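Local coordinates for putative Lipoprotein (Shewanella oneidensis, PDB 3U24) that is of unknown function but binds zinc and, as a DUF885 lipoprotein of the Peptidase_MA clan, may be a zinc-dependent peptidase, at residues 90-95 / 427-432; 435-440 / 561-566; 136-141 / 190-195; 43-48 / 128-133; 176-181 / 218-223. All coordinates share one frame; numbering follows the deposited sequence.

Contact 1 (90-95 / 427-432); sequences ETIDYH and LVKSLF. With ZN (zinc ion), chain C.
In a buried helix-helix contact, Ile-92 and Asp-93 of helix 88-111 pack on Val-428 and Lys-429 in the first turn of helix 427-432, the axes of the two short segments 9.4 Å apart at their closest and crossing at 43°. The carboxylate of Asp-93 lies across Val-428, CG 3.7 Å from Val-428 CB, and its OD1 comes within 3.5 Å of Lys-429 CG. OD1 is hydrogen-bonded to Ser-426 OG, just ahead of that helix. A water bound to Val-428 N (3.0 Å) gives a weak bond to OD2. Were Asp-93 a leucine, Ser-426 OG and the water would probably lose their carboxylate partner. Lys-429, in the conformer described, lays CD 3.9 Å from Ile-92 CG2, while NZ turns to Tyr-558 O and Ser-424 O instead of Asp-93. One turn beyond Thr-91, His-95 binds a zinc ion through NE2 (2.0 Å); ND1, in a nearly straight bond of 2.8 Å to Thr-91 O, fixes the ring's rotation.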
# COMPACT_ATOMS: atom_id res chain seq x y z
N GLU A 90 20.45 1.65 -13.46
CA GLU A 90 21.39 1.68 -12.36
C GLU A 90 21.22 2.96 -11.54
O GLU A 90 21.33 2.92 -10.30
CB GLU A 90 22.81 1.56 -12.87
CG GLU A 90 23.16 0.17 -13.39
CD GLU A 90 24.49 0.14 -14.10
OE1 GLU A 90 24.98 1.25 -14.45
OE2 GLU A 90 25.05 -0.99 -14.32
N THR A 91 20.90 4.07 -12.19
CA THR A 91 20.76 5.31 -11.44
C THR A 91 19.49 5.27 -10.59
O THR A 91 19.46 5.74 -9.46
CB THR A 91 20.89 6.59 -12.33
OG1 THR A 91 21.03 7.72 -11.47
CG2 THR A 91 19.70 6.81 -13.19
N ILE A 92 18.45 4.65 -11.12
CA ILE A 92 17.23 4.39 -10.31
C ILE A 92 17.55 3.52 -9.09
O ILE A 92 17.24 3.91 -7.96
CB ILE A 92 16.10 3.80 -11.14
CG1 ILE A 92 15.60 4.88 -12.14
CG2 ILE A 92 14.97 3.31 -10.23
CD1 ILE A 92 14.85 4.32 -13.33
N ASP A 93 18.24 2.41 -9.30
CA ASP A 93 18.68 1.57 -8.19
C ASP A 93 19.56 2.33 -7.18
O ASP A 93 19.40 2.17 -5.95
CB ASP A 93 19.38 0.30 -8.68
CG ASP A 93 18.42 -0.64 -9.45
OD1 ASP A 93 17.21 -0.34 -9.49
OD2 ASP A 93 18.88 -1.65 -10.02
N TYR A 94 20.47 3.16 -7.69
CA TYR A 94 21.36 3.93 -6.84
C TYR A 94 20.51 4.77 -5.89
O TYR A 94 20.71 4.73 -4.68
CB TYR A 94 22.29 4.84 -7.68
CG TYR A 94 23.25 5.68 -6.88
CD1 TYR A 94 22.82 6.76 -6.16
CD2 TYR A 94 24.61 5.39 -6.87
CE1 TYR A 94 23.70 7.53 -5.41
CE2 TYR A 94 25.50 6.18 -6.16
CZ TYR A 94 25.02 7.23 -5.42
OH TYR A 94 25.90 8.02 -4.69
N HIS A 95 19.56 5.52 -6.46
CA HIS A 95 18.75 6.41 -5.66
C HIS A 95 17.81 5.70 -4.69
O HIS A 95 17.63 6.13 -3.54
CB HIS A 95 18.03 7.42 -6.54
CG HIS A 95 18.94 8.44 -7.10
ND1 HIS A 95 19.71 8.22 -8.22
CD2 HIS A 95 19.28 9.69 -6.63
CE1 HIS A 95 20.46 9.31 -8.46
NE2 HIS A 95 20.17 10.22 -7.50
N LEU A 427 16.13 -6.29 -9.33
CA LEU A 427 15.83 -6.78 -7.99
C LEU A 427 15.54 -5.61 -7.05
O LEU A 427 14.55 -5.61 -6.37
CB LEU A 427 16.97 -7.67 -7.48
CG LEU A 427 16.69 -8.61 -6.29
CD1 LEU A 427 15.38 -9.39 -6.42
CD2 LEU A 427 17.86 -9.59 -6.10
N VAL A 428 16.37 -4.57 -7.07
CA VAL A 428 16.15 -3.39 -6.24
C VAL A 428 14.78 -2.71 -6.44
O VAL A 428 14.12 -2.39 -5.47
CB VAL A 428 17.30 -2.38 -6.39
CG1 VAL A 428 17.00 -1.07 -5.67
CG2 VAL A 428 18.58 -3.02 -5.84
N LYS A 429 14.36 -2.51 -7.69
CA LYS A 429 13.05 -1.92 -7.95
C LYS A 429 11.94 -2.84 -7.52
O LYS A 429 10.91 -2.36 -7.06
CB LYS A 429 12.83 -1.60 -9.43
CG LYS A 429 13.76 -0.55 -9.99
CD LYS A 429 13.25 -0.00 -11.32
CE LYS A 429 13.25 -1.05 -12.42
NZ LYS A 429 13.53 -0.38 -13.71
N SER A 430 12.11 -4.15 -7.69
CA SER A 430 11.07 -5.09 -7.29
C SER A 430 10.90 -5.06 -5.78
O SER A 430 9.80 -5.03 -5.31
CB SER A 430 11.39 -6.50 -7.78
OG SER A 430 11.33 -6.54 -9.20
N LEU A 431 11.99 -4.97 -5.02
CA LEU A 431 11.92 -4.93 -3.56
C LEU A 431 11.55 -3.57 -3.00
O LEU A 431 10.84 -3.49 -2.00
CB LEU A 431 13.25 -5.37 -2.97
CG LEU A 431 13.73 -6.79 -3.30
CD1 LEU A 431 15.18 -7.01 -2.84
CD2 LEU A 431 12.80 -7.82 -2.69
N PHE A 432 12.05 -2.49 -3.58
CA PHE A 432 11.96 -1.19 -2.91
C PHE A 432 11.41 -0.12 -3.78
O PHE A 432 11.74 1.03 -3.60
CB PHE A 432 13.33 -0.72 -2.44
CG PHE A 432 14.04 -1.73 -1.64
CD1 PHE A 432 13.50 -2.18 -0.47
CD2 PHE A 432 15.22 -2.25 -2.07
CE1 PHE A 432 14.14 -3.14 0.27
CE2 PHE A 432 15.88 -3.21 -1.33
CZ PHE A 432 15.32 -3.68 -0.17
ZN ZN C . 21.10 11.97 -7.33
O HOH W 1 18.96 -4.65 -8.62
O HOH W 2 22.20 12.67 -9.51

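Contact 2 (435-440 / 561-566); sequences GAMVEG and APVKYI. With ZN (zinc ion), chain F.
Met-437, present as selenomethionine, packs the first turn of helix 435-451 against the start of helix 563-571; helix 435-451 also supplies a ligand to the zinc site of the HExxxxH type, a variant consistent with the Peptidase_MA clan. The apolar part is made by two branched residues: Met-437 CB meets Val-563 CG2 at 3.8 Å, the two side chains crossing at about a right angle, and Met-437 CG lies 4.1 Å from Ile-566 CD1. A polar atom is packed in as well, since Met-437 CG sits 3.2 Å from Ala-561 O. With CG anti to the backbone N (chi1 177°), CB and CG both pass alongside this carbonyl oxygen before the chain bends at its second torsion. Backbone bonds shape the other partner: the carbonyl O of Pro-562, the N-cap residue, accepts from Tyr-565 N at 3.0 Å. Metal coordination lies on another face of helix 435-451, where His-408, His-414 and Glu-439 hold the zinc ion, Glu-439 chelating it with OE1 at 2.1 Å and OE2 at 2.5 Å.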
# COMPACT_ATOMS: atom_id res chain seq x y z
N GLY A 435 5.60 3.20 -4.17
CA GLY A 435 4.16 3.01 -4.13
C GLY A 435 3.40 4.19 -4.69
O GLY A 435 2.36 4.02 -5.34
N ALA A 436 3.89 5.40 -4.47
CA ALA A 436 3.22 6.58 -5.00
C ALA A 436 3.14 6.54 -6.53
O ALA A 436 2.16 6.98 -7.08
CB ALA A 436 3.96 7.85 -4.58
N MSE A 437 4.20 6.09 -7.21
CA MSE A 437 4.19 6.03 -8.68
C MSE A 437 3.19 4.99 -9.14
O MSE A 437 2.41 5.27 -10.01
CB MSE A 437 5.60 5.71 -9.24
CG MSE A 437 5.69 5.56 -10.77
SE MSE A 437 5.19 3.73 -11.33
CE MSE A 437 5.24 4.03 -13.29
N VAL A 438 3.17 3.82 -8.49
CA VAL A 438 2.34 2.69 -8.89
C VAL A 438 0.87 3.05 -8.73
O VAL A 438 0.05 2.93 -9.66
CB VAL A 438 2.72 1.42 -8.07
CG1 VAL A 438 1.64 0.31 -8.16
CG2 VAL A 438 4.14 0.94 -8.46
N GLU A 439 0.54 3.61 -7.58
CA GLU A 439 -0.83 4.06 -7.36
C GLU A 439 -1.18 5.31 -8.18
O GLU A 439 -2.28 5.38 -8.74
CB GLU A 439 -1.11 4.31 -5.88
CG GLU A 439 -1.31 3.03 -5.13
CD GLU A 439 -2.49 2.20 -5.66
OE1 GLU A 439 -3.46 2.78 -6.26
OE2 GLU A 439 -2.45 0.97 -5.46
N GLY A 440 -0.27 6.29 -8.21
CA GLY A 440 -0.50 7.51 -9.00
C GLY A 440 -0.82 7.22 -10.46
O GLY A 440 -1.71 7.82 -11.04
N ALA A 561 9.87 3.44 -10.35
CA ALA A 561 10.72 4.48 -9.80
C ALA A 561 9.80 5.62 -9.40
O ALA A 561 8.73 5.77 -9.96
CB ALA A 561 11.75 5.00 -10.82
N PRO A 562 10.24 6.44 -8.44
CA PRO A 562 9.50 7.63 -8.07
C PRO A 562 9.28 8.51 -9.30
O PRO A 562 10.20 8.68 -10.14
CB PRO A 562 10.45 8.35 -7.10
CG PRO A 562 11.38 7.30 -6.58
CD PRO A 562 11.54 6.35 -7.74
N VAL A 563 8.10 9.10 -9.37
CA VAL A 563 7.76 9.93 -10.50
C VAL A 563 8.81 11.05 -10.79
O VAL A 563 9.13 11.32 -11.96
CB VAL A 563 6.37 10.55 -10.32
CG1 VAL A 563 6.03 11.46 -11.50
CG2 VAL A 563 5.33 9.44 -10.11
N LYS A 564 9.39 11.66 -9.76
CA LYS A 564 10.32 12.72 -10.04
C LYS A 564 11.58 12.25 -10.75
O LYS A 564 12.20 13.02 -11.49
CB LYS A 564 10.71 13.52 -8.80
CG LYS A 564 11.47 12.76 -7.72
CD LYS A 564 12.12 13.79 -6.80
CE LYS A 564 12.51 13.25 -5.43
NZ LYS A 564 13.65 14.05 -4.86
N TYR A 565 11.98 11.01 -10.53
CA TYR A 565 13.15 10.49 -11.20
C TYR A 565 12.83 10.16 -12.66
O TYR A 565 13.64 10.42 -13.55
CB TYR A 565 13.74 9.30 -10.39
CG TYR A 565 14.41 9.77 -9.07
CD1 TYR A 565 15.39 10.85 -9.08
CD2 TYR A 565 14.08 9.18 -7.84
CE1 TYR A 565 15.99 11.30 -7.90
CE2 TYR A 565 14.69 9.62 -6.65
CZ TYR A 565 15.65 10.69 -6.67
OH TYR A 565 16.27 11.13 -5.49
N ILE A 566 11.64 9.62 -12.90
CA ILE A 566 11.19 9.39 -14.26
C ILE A 566 11.13 10.70 -15.05
O ILE A 566 11.63 10.77 -16.17
CB ILE A 566 9.85 8.69 -14.34
CG1 ILE A 566 9.95 7.27 -13.75
CG2 ILE A 566 9.37 8.63 -15.80
CD1 ILE A 566 8.58 6.65 -13.48
ZN ZN F . -4.43 0.98 -6.91
O HOH W 3 -5.49 -0.58 -5.90

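Contact 3 (136-141 / 190-195). With IMD (imidazole), chain B.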
# COMPACT_ATOMS: atom_id res chain seq x y z
N ALA A 136 6.05 -25.92 0.72
CA ALA A 136 7.46 -26.12 1.12
C ALA A 136 7.57 -27.36 2.03
O ALA A 136 6.65 -27.68 2.77
CB ALA A 136 8.01 -24.87 1.79
N PRO A 137 8.69 -28.09 1.95
CA PRO A 137 8.81 -29.30 2.76
C PRO A 137 8.48 -29.07 4.25
O PRO A 137 8.91 -28.08 4.83
CB PRO A 137 10.27 -29.71 2.58
CG PRO A 137 10.67 -29.11 1.24
CD PRO A 137 9.93 -27.81 1.18
N LEU A 138 7.68 -29.95 4.83
CA LEU A 138 7.11 -29.67 6.15
C LEU A 138 8.17 -29.77 7.24
O LEU A 138 8.31 -28.88 8.08
CB LEU A 138 5.91 -30.56 6.43
CG LEU A 138 5.29 -30.53 7.83
CD1 LEU A 138 4.60 -29.20 8.10
CD2 LEU A 138 4.32 -31.75 7.98
N ASP A 139 8.95 -30.82 7.18
CA ASP A 139 10.04 -30.98 8.13
C ASP A 139 11.01 -29.78 8.07
O ASP A 139 11.47 -29.35 9.10
CB ASP A 139 10.75 -32.32 7.93
CG ASP A 139 9.85 -33.56 8.30
OD1 ASP A 139 8.60 -33.42 8.53
OD2 ASP A 139 10.38 -34.71 8.34
N ASP A 140 11.29 -29.21 6.91
CA ASP A 140 12.14 -28.02 6.86
C ASP A 140 11.45 -26.82 7.51
O ASP A 140 12.06 -26.10 8.29
CB ASP A 140 12.53 -27.60 5.43
CG ASP A 140 13.33 -28.67 4.68
OD1 ASP A 140 13.62 -29.74 5.27
OD2 ASP A 140 13.63 -28.45 3.48
N ARG A 141 10.18 -26.60 7.18
CA ARG A 141 9.42 -25.55 7.85
C ARG A 141 9.41 -25.71 9.38
O ARG A 141 9.67 -24.77 10.08
CB ARG A 141 7.99 -25.56 7.37
CG ARG A 141 7.73 -24.86 6.04
CD ARG A 141 6.24 -24.91 5.72
NE ARG A 141 5.87 -26.18 5.11
CZ ARG A 141 4.67 -26.74 5.15
NH1 ARG A 141 3.69 -26.20 5.83
NH2 ARG A 141 4.46 -27.87 4.53
N LEU A 190 0.65 -27.82 16.78
CA LEU A 190 1.12 -28.97 17.56
C LEU A 190 0.82 -30.33 16.89
O LEU A 190 1.66 -31.23 16.91
CB LEU A 190 0.58 -28.95 18.97
CG LEU A 190 1.03 -27.78 19.84
CD1 LEU A 190 0.30 -27.84 21.19
CD2 LEU A 190 2.55 -27.81 20.02
N LYS A 191 -0.36 -30.44 16.28
CA LYS A 191 -0.74 -31.64 15.58
C LYS A 191 0.16 -31.86 14.36
O LYS A 191 0.65 -32.98 14.16
CB LYS A 191 -2.24 -31.59 15.18
CG LYS A 191 -2.77 -32.76 14.32
CD LYS A 191 -4.25 -32.58 13.89
CE LYS A 191 -5.24 -32.39 15.07
NZ LYS A 191 -6.69 -32.17 14.72
N GLN A 192 0.40 -30.82 13.57
CA GLN A 192 1.35 -30.94 12.45
C GLN A 192 2.71 -31.45 12.94
O GLN A 192 3.30 -32.32 12.32
CB GLN A 192 1.59 -29.61 11.75
CG GLN A 192 0.44 -29.09 10.93
CD GLN A 192 0.92 -28.12 9.83
OE1 GLN A 192 1.11 -28.52 8.68
NE2 GLN A 192 1.15 -26.86 10.20
N VAL A 193 3.20 -30.90 14.05
CA VAL A 193 4.47 -31.36 14.59
C VAL A 193 4.39 -32.84 15.01
O VAL A 193 5.20 -33.65 14.55
CB VAL A 193 4.95 -30.47 15.76
CG1 VAL A 193 6.14 -31.13 16.46
CG2 VAL A 193 5.30 -29.07 15.24
N ALA A 194 3.37 -33.20 15.78
CA ALA A 194 3.22 -34.57 16.29
C ALA A 194 3.20 -35.61 15.18
O ALA A 194 3.73 -36.71 15.37
CB ALA A 194 1.95 -34.70 17.14
N ASP A 195 2.61 -35.28 14.02
CA ASP A 195 2.42 -36.26 12.95
C ASP A 195 3.41 -36.10 11.77
O ASP A 195 3.28 -36.80 10.74
CB ASP A 195 0.97 -36.21 12.43
CG ASP A 195 -0.06 -36.64 13.50
OD1 ASP A 195 0.30 -37.37 14.48
OD2 ASP A 195 -1.25 -36.26 13.34
N1 IMD B . -3.57 -35.19 17.28
C2 IMD B . -3.16 -36.05 16.30
N3 IMD B . -1.88 -36.41 16.55
C4 IMD B . -1.47 -35.76 17.69
C5 IMD B . -2.54 -34.99 18.15
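Leu-138 overlaps the end of Gln-192 where the first turn of helix 138-148 faces helix 187-195, a small helix-helix contact at the protein surface. Leu-138 CD1 lies 3.6 Å from Gln-192 OE1, and the two side chains meet at a slant. Leu-138 reaches out because CG stands anti to the backbone N (chi1 172°), while Gln-192 comes from the other side with its chain extended beyond CG. The same methyl, CD1, rests over one face of the Arg-141 guanidinium, shifted toward its rim, so this leucine bridges the arginine and the glutamine. Gln-192 OE1 remains 4.5 Å from Arg-141 NH1, too far for a bond. The guanidinium is committed to its own side: NH1 goes to Ile-131 O, close to the zinc ligand Glu-133, and NE and NH2 both grip Ala-136 O, just before the N-cap Pro-137. This side-on clasp ties the loop to the helix and holds the flat group in place under Leu-138. In detail, Arg-141 NH2 approaches Ala-136 O nearly in line with the C=O bond at 2.8 Å, whereas Arg-141 NE, at 2.9 Å from Ala-136 O, comes from above the carbonyl plane.

Contact 4 (43-48 / 128-133); sequences WALYSG and AQIINE. With ZN (zinc ion), chain D.
Gln-129, Leu-45 and Tyr-46 carry most of this contact between the last turns of helices 41-47 and 124-131. Gln-129 folds over the tyrosine: its CG stands 4.1 Å from the centroid of the Tyr-46 ring, only 12° off the ring normal, a CH-pi contact. Bent at its second torsion, the glutamine then lays its amide almost parallel to the ring, the planes 20° apart and Gln-129 NE2 4.0 Å from Tyr-46 CE2. Leu-45 fills the more buried side. Leu-45 CG meets Gln-129 CB at 4.0 Å, and CD2 reaches Ile-130 CG1 at 3.8 Å, a placement that follows from CG being anti to the backbone N (chi1 172°). With only an alanine at Leu-45, the space against Ile-130 is likely to be left unfilled and the aliphatic part of Gln-129 less firmly backed. Leu-45 also touches His-50, which together with Glu-133 OE2 (2.1 Å from the metal) and waters binds a zinc ion; the packing thus adjoins the metal site. Helix 41-47 closes in a Schellman motif at Gly-48, with Trp-37 of helix 25-39 against its Ala-44 and Ser-47, while Ile-130 and Ile-131 lean on Val-145 of helix 138-148 and Ile-131 also reaches helix 187-195.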
# COMPACT_ATOMS: atom_id res chain seq x y z
N TRP A 43 13.34 -9.82 6.97
CA TRP A 43 13.06 -9.03 5.79
C TRP A 43 13.23 -9.88 4.54
O TRP A 43 12.41 -9.83 3.60
CB TRP A 43 14.00 -7.86 5.77
CG TRP A 43 13.57 -6.68 4.94
CD1 TRP A 43 12.65 -6.62 3.88
CD2 TRP A 43 14.11 -5.32 5.05
NE1 TRP A 43 12.57 -5.34 3.36
CE2 TRP A 43 13.44 -4.51 4.03
CE3 TRP A 43 15.06 -4.73 5.87
CZ2 TRP A 43 13.72 -3.17 3.87
CZ3 TRP A 43 15.32 -3.36 5.70
CH2 TRP A 43 14.67 -2.61 4.72
N ALA A 44 14.27 -10.70 4.52
CA ALA A 44 14.49 -11.59 3.39
C ALA A 44 13.28 -12.55 3.23
O ALA A 44 12.74 -12.74 2.13
CB ALA A 44 15.77 -12.38 3.58
N LEU A 45 12.89 -13.16 4.35
CA LEU A 45 11.76 -14.06 4.42
C LEU A 45 10.50 -13.41 3.85
O LEU A 45 9.88 -13.97 3.00
CB LEU A 45 11.51 -14.48 5.89
CG LEU A 45 10.27 -15.29 6.26
CD1 LEU A 45 10.20 -16.58 5.44
CD2 LEU A 45 10.26 -15.54 7.78
N TYR A 46 10.18 -12.21 4.30
CA TYR A 46 9.04 -11.51 3.77
C TYR A 46 9.18 -11.20 2.31
O TYR A 46 8.18 -11.13 1.62
CB TYR A 46 8.78 -10.22 4.52
CG TYR A 46 7.97 -10.37 5.79
CD1 TYR A 46 8.57 -10.67 7.00
CD2 TYR A 46 6.58 -10.20 5.80
CE1 TYR A 46 7.85 -10.78 8.17
CE2 TYR A 46 5.84 -10.32 7.00
CZ TYR A 46 6.51 -10.61 8.18
OH TYR A 46 5.85 -10.74 9.37
N SER A 47 10.42 -11.05 1.81
CA SER A 47 10.64 -10.77 0.39
C SER A 47 10.62 -12.04 -0.46
O SER A 47 10.63 -11.99 -1.69
CB SER A 47 11.96 -10.04 0.21
OG SER A 47 11.91 -8.83 0.96
N GLY A 48 10.60 -13.19 0.21
CA GLY A 48 10.46 -14.45 -0.50
C GLY A 48 11.77 -15.18 -0.60
O GLY A 48 11.87 -16.15 -1.36
N ALA A 128 4.09 -17.06 10.71
CA ALA A 128 3.03 -17.35 9.73
C ALA A 128 3.61 -17.49 8.33
O ALA A 128 3.21 -18.39 7.59
CB ALA A 128 1.91 -16.29 9.78
N GLN A 129 4.57 -16.64 7.96
CA GLN A 129 5.21 -16.75 6.65
C GLN A 129 5.92 -18.08 6.47
O GLN A 129 6.00 -18.56 5.35
CB GLN A 129 6.30 -15.71 6.39
CG GLN A 129 5.85 -14.28 6.33
CD GLN A 129 5.02 -13.93 5.10
OE1 GLN A 129 5.45 -14.10 3.95
NE2 GLN A 129 3.85 -13.37 5.35
N ILE A 130 6.53 -18.62 7.52
CA ILE A 130 7.20 -19.91 7.38
C ILE A 130 6.15 -21.02 7.27
O ILE A 130 6.17 -21.80 6.35
CB ILE A 130 8.15 -20.17 8.55
CG1 ILE A 130 9.36 -19.20 8.50
CG2 ILE A 130 8.65 -21.60 8.52
CD1 ILE A 130 10.03 -18.88 9.84
N ILE A 131 5.18 -21.02 8.19
CA ILE A 131 4.26 -22.13 8.36
C ILE A 131 3.27 -22.25 7.20
O ILE A 131 2.98 -23.35 6.72
CB ILE A 131 3.46 -21.96 9.69
CG1 ILE A 131 4.41 -22.09 10.90
CG2 ILE A 131 2.32 -23.00 9.81
CD1 ILE A 131 3.84 -21.55 12.22
N ASN A 132 2.79 -21.11 6.73
CA ASN A 132 1.71 -21.09 5.77
C ASN A 132 2.09 -21.37 4.30
O ASN A 132 1.21 -21.37 3.47
CB ASN A 132 0.90 -19.80 5.93
CG ASN A 132 0.19 -19.72 7.28
OD1 ASN A 132 0.06 -20.70 7.98
ND2 ASN A 132 -0.26 -18.54 7.63
N GLU A 133 3.34 -21.69 4.02
CA GLU A 133 3.75 -22.29 2.72
C GLU A 133 3.56 -23.80 2.69
O GLU A 133 4.51 -24.62 2.94
CB GLU A 133 5.18 -21.99 2.43
CG GLU A 133 5.39 -20.53 2.42
CD GLU A 133 6.73 -20.16 1.87
OE1 GLU A 133 7.68 -20.98 1.92
OE2 GLU A 133 6.80 -19.00 1.39
ZN ZN D . 8.73 -18.65 0.52
O HOH W 4 9.62 -20.62 -0.16
O HOH W 5 8.11 -17.11 1.55
O HOH W 6 9.62 -19.09 -1.73

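Contact 5 (176-181 / 218-223); sequences LQNQGA and NEHISW
Ile-221 places CG1 anti to its carbonyl carbon (chi1 -70°) and runs on nearly straight (chi2 156°), which lodges CD1 against the backbone of Asn-178 and Gln-179. Ile-221 CD1 is 3.7 Å from Asn-178 O and 4.0 Å from Gln-179 N. Closer to the backbone of the isoleucine, CG1 meets Asn-178 CB at 4.0 Å, and on the outer side Gln-179 CG lies 4.3 Å from CD1 of Ile-221. His-220 turns the other way, with CG anti to the backbone N (chi1 -174°), and presents the edge of its ring to Asn-178; the gap between His-220 CD2 and Asn-178 CG is 4.5 Å, a loose approach.

The amide of Asn-178 is buried but well supplied. OD1 is hydrogen-bonded to Tyr-156 OH, and ND2 reaches both Ala-174 O and Tyr-121 O, so three bonds fix its rotation. Tyr-156, whose ring also meets that of His-220, joins the two residues through helix 152-162, and His-220 ND1 is hydrogen-bonded to Arg-160 NH1 of the same helix. Asn-178 O, beside the methyl of Ile-221, accepts Ala-181 N at 3.1 Å. This is plain helix-to-helix packing, remote from the metal sites: it sets the 176-181 segment on the middle of the long helix 200-234 within the mainly helical fold.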
# COMPACT_ATOMS: atom_id res chain seq x y z
N LEU A 176 -4.13 -6.51 20.64
CA LEU A 176 -4.95 -7.19 19.69
C LEU A 176 -4.14 -8.06 18.71
O LEU A 176 -4.45 -9.23 18.51
CB LEU A 176 -5.72 -6.12 18.98
CG LEU A 176 -6.68 -6.46 17.89
CD1 LEU A 176 -7.46 -5.15 17.59
CD2 LEU A 176 -5.87 -6.97 16.70
N GLN A 177 -3.07 -7.51 18.14
CA GLN A 177 -2.27 -8.30 17.23
C GLN A 177 -1.51 -9.44 17.92
O GLN A 177 -1.43 -10.53 17.38
CB GLN A 177 -1.34 -7.41 16.43
CG GLN A 177 -2.11 -6.51 15.45
CD GLN A 177 -1.21 -5.60 14.67
OE1 GLN A 177 -0.13 -5.24 15.11
NE2 GLN A 177 -1.64 -5.23 13.49
N ASN A 178 -0.99 -9.20 19.13
CA ASN A 178 -0.26 -10.25 19.85
C ASN A 178 -1.18 -11.33 20.35
O ASN A 178 -0.75 -12.48 20.47
CB ASN A 178 0.62 -9.72 20.98
CG ASN A 178 1.93 -9.20 20.48
OD1 ASN A 178 2.87 -9.99 20.23
ND2 ASN A 178 2.02 -7.87 20.31
N GLN A 179 -2.44 -10.98 20.62
CA GLN A 179 -3.48 -12.01 20.91
C GLN A 179 -3.67 -12.91 19.71
O GLN A 179 -3.88 -14.08 19.86
CB GLN A 179 -4.83 -11.40 21.30
CG GLN A 179 -4.85 -10.94 22.74
CD GLN A 179 -6.09 -10.08 23.13
OE1 GLN A 179 -6.80 -9.49 22.27
NE2 GLN A 179 -6.33 -10.01 24.46
N GLY A 180 -3.58 -12.35 18.51
CA GLY A 180 -3.67 -13.12 17.27
C GLY A 180 -2.51 -14.07 17.08
O GLY A 180 -2.59 -14.99 16.27
N ALA A 181 -1.41 -13.89 17.83
CA ALA A 181 -0.29 -14.84 17.74
C ALA A 181 -0.77 -16.30 17.98
O ALA A 181 -0.20 -17.23 17.39
CB ALA A 181 0.85 -14.48 18.67
N ASN A 218 1.87 -14.77 26.44
CA ASN A 218 0.83 -14.43 27.37
C ASN A 218 1.29 -13.43 28.42
O ASN A 218 0.54 -12.53 28.74
CB ASN A 218 0.26 -15.66 28.06
CG ASN A 218 -0.76 -16.40 27.19
OD1 ASN A 218 -0.75 -17.64 27.16
ND2 ASN A 218 -1.64 -15.66 26.51
N GLU A 219 2.50 -13.57 28.95
CA GLU A 219 3.02 -12.60 29.91
C GLU A 219 3.24 -11.24 29.25
O GLU A 219 2.98 -10.23 29.83
CB GLU A 219 4.33 -13.07 30.59
CG GLU A 219 4.09 -14.25 31.53
CD GLU A 219 5.38 -14.91 32.06
OE1 GLU A 219 6.49 -14.60 31.54
OE2 GLU A 219 5.25 -15.73 33.01
N HIS A 220 3.68 -11.22 28.01
CA HIS A 220 3.78 -9.94 27.31
C HIS A 220 2.42 -9.29 27.10
O HIS A 220 2.28 -8.09 27.25
CB HIS A 220 4.53 -10.08 26.02
CG HIS A 220 4.79 -8.77 25.33
ND1 HIS A 220 5.75 -7.90 25.73
CD2 HIS A 220 4.19 -8.20 24.23
CE1 HIS A 220 5.73 -6.83 24.93
NE2 HIS A 220 4.79 -7.02 24.01
N ILE A 221 1.41 -10.07 26.77
CA ILE A 221 0.06 -9.52 26.60
C ILE A 221 -0.46 -8.94 27.92
O ILE A 221 -1.08 -7.88 27.90
CB ILE A 221 -0.91 -10.56 26.09
CG1 ILE A 221 -0.53 -10.88 24.62
CG2 ILE A 221 -2.38 -10.10 26.26
CD1 ILE A 221 -1.01 -12.26 24.18
N SER A 222 -0.15 -9.60 29.05
CA SER A 222 -0.53 -9.07 30.37
C SER A 222 0.17 -7.75 30.62
O SER A 222 -0.41 -6.81 31.15
CB SER A 222 -0.17 -10.00 31.53
OG SER A 222 -0.88 -11.22 31.38
N TRP A 223 1.44 -7.71 30.27
CA TRP A 223 2.15 -6.47 30.42
C TRP A 223 1.53 -5.36 29.54
O TRP A 223 1.31 -4.24 30.01
CB TRP A 223 3.60 -6.69 30.15
CG TRP A 223 4.45 -5.46 30.27
CD1 TRP A 223 5.08 -4.99 31.42
CD2 TRP A 223 4.87 -4.55 29.19
NE1 TRP A 223 5.84 -3.89 31.12
CE2 TRP A 223 5.74 -3.57 29.81
CE3 TRP A 223 4.59 -4.45 27.84
CZ2 TRP A 223 6.29 -2.51 29.08
CZ3 TRP A 223 5.17 -3.42 27.10
CH2 TRP A 223 6.02 -2.47 27.70

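Overall arrangement
Contacts 1, 2 and 5 are buried, contact 4 is partly so, and contact 3 lies at the surface. Contacts 1 and 2, on successive helices, touch through Ile-92 with Ala-561 and His-95 with Tyr-565. Contact 4 touches contact 1 where Phe-432 packs on Trp-43, and contact 3 by the bond from Arg-141 to Ile-131. Contact 5 touches none of the others, though helix 187-195 of contact 3 lies between its helices in sequence. Contact 2 is largely apolar, contacts 1 and 5 enclose polar groups bonded to third parties, and glutamine meets a leucine methyl in contact 3 and a tyrosine ring in contact 4, beside a leucine-isoleucine pair. Zinc ligands lie in contacts 1, 2 and 4.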